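Local coordinates for endonuclease V (Streptomyces avermitilis, PDB 3GOC), which probably nicks DNA at the second phosphodiester bond 3' to a deoxyinosine, using magnesium, in the repair of deaminated bases, at residues P108-P121 against L136-F148. Sequence-based numbering, arbitrary orientation.
Sequences PGLIVCDGYGVAHP and LPTIGVAKNPFTF
Ile111 and Cys113 zip strand 110-114 onto strand 138-142 in parallel, the axes 4.6 Å apart at 29°: Ile111 N donates to Pro137 O, Ile111 O accepts from Ile139 N, and Cys113 N and O repeat the pattern with Ile139 O and Val141 N. Helix 126-134 links the two strands, making a beta-alpha-beta unit of the RNase H-like sheet. On the face carrying Val112, its CG2 lies 4.0 Å from Ile139 CG1, the two side chains running side by side, while Val112 CG1 meets Val141 CG2. On the other face, Ile111 CB touches Thr138 CG2, and helix 126-134 covers Ile111 and Cys113.

Beyond the strands, Tyr116 takes over. With CG beside the backbone N (chi1 -43°) and anti to the carbonyl carbon, the ring lies with one face against Ala142, whose CB sits 3.8 Å from the centroid in a CH-pi contact. Tyr116 OH donates to Asn144 O at 2.6 Å, from above the carbonyl plane, and accepts from a water that also binds Asn144 N. Asn144 OD1 receives Phe146 N in an Asx turn. A phenylalanine here would probably leave Asn144 O without its hydroxyl donor and the water without its acceptor. Farther on, Phe148 CE1 packs 3.7 Å from Ala119 CB.

Asp114, a magnesium ligand together with Asp46 of the adjoining strand, reaches a second water through OD2, at 2.7 Å. Lys143 NZ stays 4.6 Å from Asp114 OD2, too far for a salt bridge. The firm strand pairing ends at Cys113, and the water, accepting from Lys143 N, links the metal ligand that follows to the loop backbone.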
loop_
_atom_site.group_PDB
_atom_site.type_symbol
_atom_site.label_atom_id
_atom_site.label_comp_id
_atom_site.label_asym_id
_atom_site.label_seq_id
_atom_site.Cartn_x
_atom_site.Cartn_y
_atom_site.Cartn_z
ATOM N N PRO A 108 12.528 9.637 -10.584
ATOM C CA PRO A 108 12.304 8.913 -9.329
ATOM C C PRO A 108 10.880 8.455 -9.050
ATOM O O PRO A 108 10.666 7.548 -8.247
ATOM C CB PRO A 108 12.801 9.900 -8.281
ATOM C CG PRO A 108 12.406 11.218 -8.864
ATOM C CD PRO A 108 12.757 11.073 -10.340
ATOM N N GLY A 109 9.914 9.063 -9.729
ATOM C CA GLY A 109 8.526 8.712 -9.488
ATOM C C GLY A 109 8.111 9.419 -8.210
ATOM O O GLY A 109 8.039 10.648 -8.175
ATOM N N LEU A 110 7.834 8.651 -7.163
ATOM C CA LEU A 110 7.461 9.216 -5.866
ATOM C C LEU A 110 8.692 9.120 -4.966
ATOM O O LEU A 110 9.279 8.047 -4.836
ATOM C CB LEU A 110 6.304 8.414 -5.266
ATOM C CG LEU A 110 5.760 8.775 -3.880
ATOM C CD1 LEU A 110 6.656 8.220 -2.811
ATOM C CD2 LEU A 110 5.605 10.267 -3.756
ATOM N N ILE A 111 9.089 10.234 -4.355
ATOM C CA ILE A 111 10.262 10.232 -3.482
ATOM C C ILE A 111 9.856 10.068 -2.024
ATOM O O ILE A 111 8.994 10.790 -1.524
ATOM C CB ILE A 111 11.091 11.538 -3.609
ATOM C CG1 ILE A 111 11.596 11.714 -5.046
ATOM C CG2 ILE A 111 12.273 11.496 -2.644
ATOM C CD1 ILE A 111 10.528 12.136 -6.018
ATOM N N VAL A 112 10.468 9.097 -1.353
ATOM C CA VAL A 112 10.189 8.831 0.052
ATOM C C VAL A 112 11.428 9.220 0.857
ATOM O O VAL A 112 12.483 8.599 0.728
ATOM C CB VAL A 112 9.872 7.330 0.281
ATOM C CG1 VAL A 112 9.532 7.079 1.747
ATOM C CG2 VAL A 112 8.710 6.904 -0.621
ATOM N N CYS A 113 11.298 10.261 1.676
ATOM C CA CYS A 113 12.409 10.733 2.500
ATOM C C CYS A 113 12.379 10.117 3.886
ATOM O O CYS A 113 11.312 9.867 4.444
ATOM C CB CYS A 113 12.351 12.255 2.650
ATOM S SG CYS A 113 12.456 13.171 1.111
ATOM N N ASP A 114 13.564 9.850 4.429
ATOM C CA ASP A 114 13.670 9.318 5.783
ATOM C C ASP A 114 13.659 10.586 6.627
ATOM O O ASP A 114 14.707 11.136 6.968
ATOM C CB ASP A 114 14.993 8.583 5.979
ATOM C CG ASP A 114 15.176 8.084 7.399
ATOM O OD1 ASP A 114 16.334 7.848 7.817
ATOM O OD2 ASP A 114 14.167 7.918 8.111
ATOM N N GLY A 115 12.461 11.047 6.955
ATOM C CA GLY A 115 12.326 12.275 7.706
ATOM C C GLY A 115 10.907 12.795 7.654
ATOM O O GLY A 115 9.959 12.009 7.633
ATOM N N TYR A 116 10.765 14.116 7.606
ATOM C CA TYR A 116 9.448 14.745 7.620
ATOM C C TYR A 116 9.163 15.745 6.498
ATOM O O TYR A 116 10.075 16.302 5.881
ATOM C CB TYR A 116 9.240 15.471 8.959
ATOM C CG TYR A 116 9.696 14.702 10.190
ATOM C CD1 TYR A 116 11.040 14.669 10.556
ATOM C CD2 TYR A 116 8.789 13.993 10.968
ATOM C CE1 TYR A 116 11.473 13.943 11.665
ATOM C CE2 TYR A 116 9.207 13.263 12.081
ATOM C CZ TYR A 116 10.547 13.240 12.422
ATOM O OH TYR A 116 10.963 12.497 13.501
ATOM N N GLY A 117 7.874 15.954 6.250
ATOM C CA GLY A 117 7.429 16.910 5.252
ATOM C C GLY A 117 6.738 18.051 5.990
ATOM O O GLY A 117 7.397 18.897 6.591
ATOM N N VAL A 118 5.408 18.073 5.966
ATOM C CA VAL A 118 4.657 19.125 6.649
ATOM C C VAL A 118 4.770 19.038 8.174
ATOM O O VAL A 118 4.480 20.009 8.885
ATOM C CB VAL A 118 3.166 19.095 6.243
ATOM C CG1 VAL A 118 3.033 19.382 4.755
ATOM C CG2 VAL A 118 2.566 17.747 6.573
ATOM N N ALA A 119 5.180 17.877 8.679
ATOM C CA ALA A 119 5.359 17.679 10.122
ATOM C C ALA A 119 6.681 18.351 10.453
ATOM O O ALA A 119 7.714 17.696 10.621
ATOM C CB ALA A 119 5.420 16.182 10.446
ATOM N N HIS A 120 6.621 19.669 10.564
ATOM C CA HIS A 120 7.800 20.487 10.800
ATOM C C HIS A 120 7.360 21.791 11.464
ATOM O O HIS A 120 6.247 22.258 11.234
ATOM C CB HIS A 120 8.454 20.730 9.433
ATOM C CG HIS A 120 9.611 21.677 9.450
ATOM N ND1 HIS A 120 9.455 23.043 9.355
ATOM C CD2 HIS A 120 10.944 21.453 9.517
ATOM C CE1 HIS A 120 10.642 23.620 9.363
ATOM N NE2 HIS A 120 11.563 22.678 9.461
ATOM N N PRO A 121 8.221 22.381 12.312
ATOM C CA PRO A 121 7.886 23.634 12.998
ATOM C C PRO A 121 7.324 24.721 12.083
ATOM O O PRO A 121 6.478 25.511 12.502
ATOM C CB PRO A 121 9.209 24.032 13.663
ATOM C CG PRO A 121 10.258 23.282 12.871
ATOM C CD PRO A 121 9.590 21.959 12.649
ATOM N N LEU A 136 8.381 17.284 -7.871
ATOM C CA LEU A 136 7.923 15.897 -7.820
ATOM C C LEU A 136 7.175 15.510 -6.552
ATOM O O LEU A 136 7.309 16.154 -5.515
ATOM C CB LEU A 136 9.125 14.963 -7.985
ATOM C CG LEU A 136 9.970 15.213 -9.243
ATOM C CD1 LEU A 136 11.256 14.405 -9.159
ATOM C CD2 LEU A 136 9.174 14.850 -10.495
ATOM N N PRO A 137 6.359 14.447 -6.627
ATOM C CA PRO A 137 5.589 13.957 -5.484
ATOM C C PRO A 137 6.568 13.439 -4.439
ATOM O O PRO A 137 7.482 12.677 -4.759
ATOM C CB PRO A 137 4.769 12.818 -6.081
ATOM C CG PRO A 137 4.627 13.205 -7.508
ATOM C CD PRO A 137 5.993 13.713 -7.850
ATOM N N THR A 138 6.376 13.848 -3.192
ATOM C CA THR A 138 7.257 13.405 -2.118
ATOM C C THR A 138 6.497 13.199 -0.819
ATOM O O THR A 138 5.467 13.830 -0.577
ATOM C CB THR A 138 8.347 14.445 -1.799
ATOM O OG1 THR A 138 7.734 15.591 -1.192
ATOM C CG2 THR A 138 9.081 14.869 -3.051
ATOM N N ILE A 139 7.013 12.306 0.014
ATOM C CA ILE A 139 6.434 12.063 1.327
ATOM C C ILE A 139 7.589 11.815 2.269
ATOM O O ILE A 139 8.724 11.585 1.844
ATOM C CB ILE A 139 5.504 10.819 1.393
ATOM C CG1 ILE A 139 6.300 9.539 1.148
ATOM C CG2 ILE A 139 4.363 10.971 0.401
ATOM C CD1 ILE A 139 5.492 8.275 1.403
ATOM N N GLY A 140 7.296 11.880 3.556
ATOM C CA GLY A 140 8.311 11.605 4.547
ATOM C C GLY A 140 7.832 10.468 5.434
ATOM O O GLY A 140 6.643 10.348 5.727
ATOM N N VAL A 141 8.756 9.599 5.823
ATOM C CA VAL A 141 8.454 8.510 6.737
ATOM C C VAL A 141 9.592 8.562 7.739
ATOM O O VAL A 141 10.762 8.432 7.370
ATOM C CB VAL A 141 8.431 7.126 6.059
ATOM C CG1 VAL A 141 8.132 6.059 7.113
ATOM C CG2 VAL A 141 7.362 7.085 4.969
ATOM N N ALA A 142 9.248 8.777 9.003
ATOM C CA ALA A 142 10.246 8.897 10.066
ATOM C C ALA A 142 10.137 7.806 11.117
ATOM O O ALA A 142 9.054 7.285 11.373
ATOM C CB ALA A 142 10.125 10.264 10.723
ATOM N N LYS A 143 11.274 7.479 11.730
ATOM C CA LYS A 143 11.363 6.429 12.747
ATOM C C LYS A 143 10.895 6.862 14.132
ATOM O O LYS A 143 10.514 6.020 14.940
ATOM C CB LYS A 143 12.807 5.918 12.865
ATOM C CG LYS A 143 13.433 5.457 11.570
ATOM C CD LYS A 143 14.932 5.271 11.745
ATOM C CE LYS A 143 15.642 5.026 10.427
ATOM N NZ LYS A 143 15.251 3.734 9.825
ATOM N N ASN A 144 10.940 8.163 14.412
ATOM C CA ASN A 144 10.507 8.675 15.710
ATOM C C ASN A 144 9.551 9.840 15.478
ATOM O O ASN A 144 9.555 10.446 14.409
ATOM C CB ASN A 144 11.709 9.100 16.567
ATOM C CG ASN A 144 12.400 10.340 16.050
ATOM O OD1 ASN A 144 11.813 11.421 15.992
ATOM N ND2 ASN A 144 13.665 10.196 15.686
ATOM N N PRO A 145 8.720 10.173 16.481
ATOM C CA PRO A 145 7.743 11.261 16.376
ATOM C C PRO A 145 8.243 12.679 16.612
ATOM O O PRO A 145 7.446 13.614 16.611
ATOM C CB PRO A 145 6.698 10.856 17.402
ATOM C CG PRO A 145 7.552 10.314 18.504
ATOM C CD PRO A 145 8.568 9.458 17.763
ATOM N N PHE A 146 9.551 12.846 16.788
ATOM C CA PHE A 146 10.103 14.169 17.047
ATOM C C PHE A 146 9.386 14.701 18.289
ATOM O O PHE A 146 9.278 14.000 19.293
ATOM C CB PHE A 146 9.851 15.102 15.856
ATOM C CG PHE A 146 10.602 16.403 15.936
ATOM C CD1 PHE A 146 9.986 17.598 15.574
ATOM C CD2 PHE A 146 11.927 16.432 16.364
ATOM C CE1 PHE A 146 10.679 18.810 15.644
ATOM C CE2 PHE A 146 12.630 17.637 16.436
ATOM C CZ PHE A 146 12.005 18.827 16.074
ATOM N N THR A 147 8.877 15.925 18.215
ATOM C CA THR A 147 8.177 16.517 19.345
ATOM C C THR A 147 6.654 16.473 19.171
ATOM O O THR A 147 5.914 17.092 19.935
ATOM C CB THR A 147 8.624 17.977 19.546
ATOM O OG1 THR A 147 8.028 18.506 20.736
ATOM C CG2 THR A 147 8.212 18.822 18.351
ATOM N N PHE A 148 6.188 15.729 18.173
ATOM C CA PHE A 148 4.760 15.619 17.909
ATOM C C PHE A 148 4.099 14.578 18.811
ATOM O O PHE A 148 4.764 13.689 19.344
ATOM C CB PHE A 148 4.534 15.265 16.435
ATOM C CG PHE A 148 5.241 16.187 15.483
ATOM C CD1 PHE A 148 6.228 15.702 14.625
ATOM C CD2 PHE A 148 4.944 17.551 15.469
ATOM C CE1 PHE A 148 6.911 16.560 13.767
ATOM C CE2 PHE A 148 5.619 18.420 14.616
ATOM C CZ PHE A 148 6.607 17.927 13.762
HETATM O O HOH W 1 13.634 8.675 10.688
HETATM O O HOH W 2 12.837 10.327 12.852
#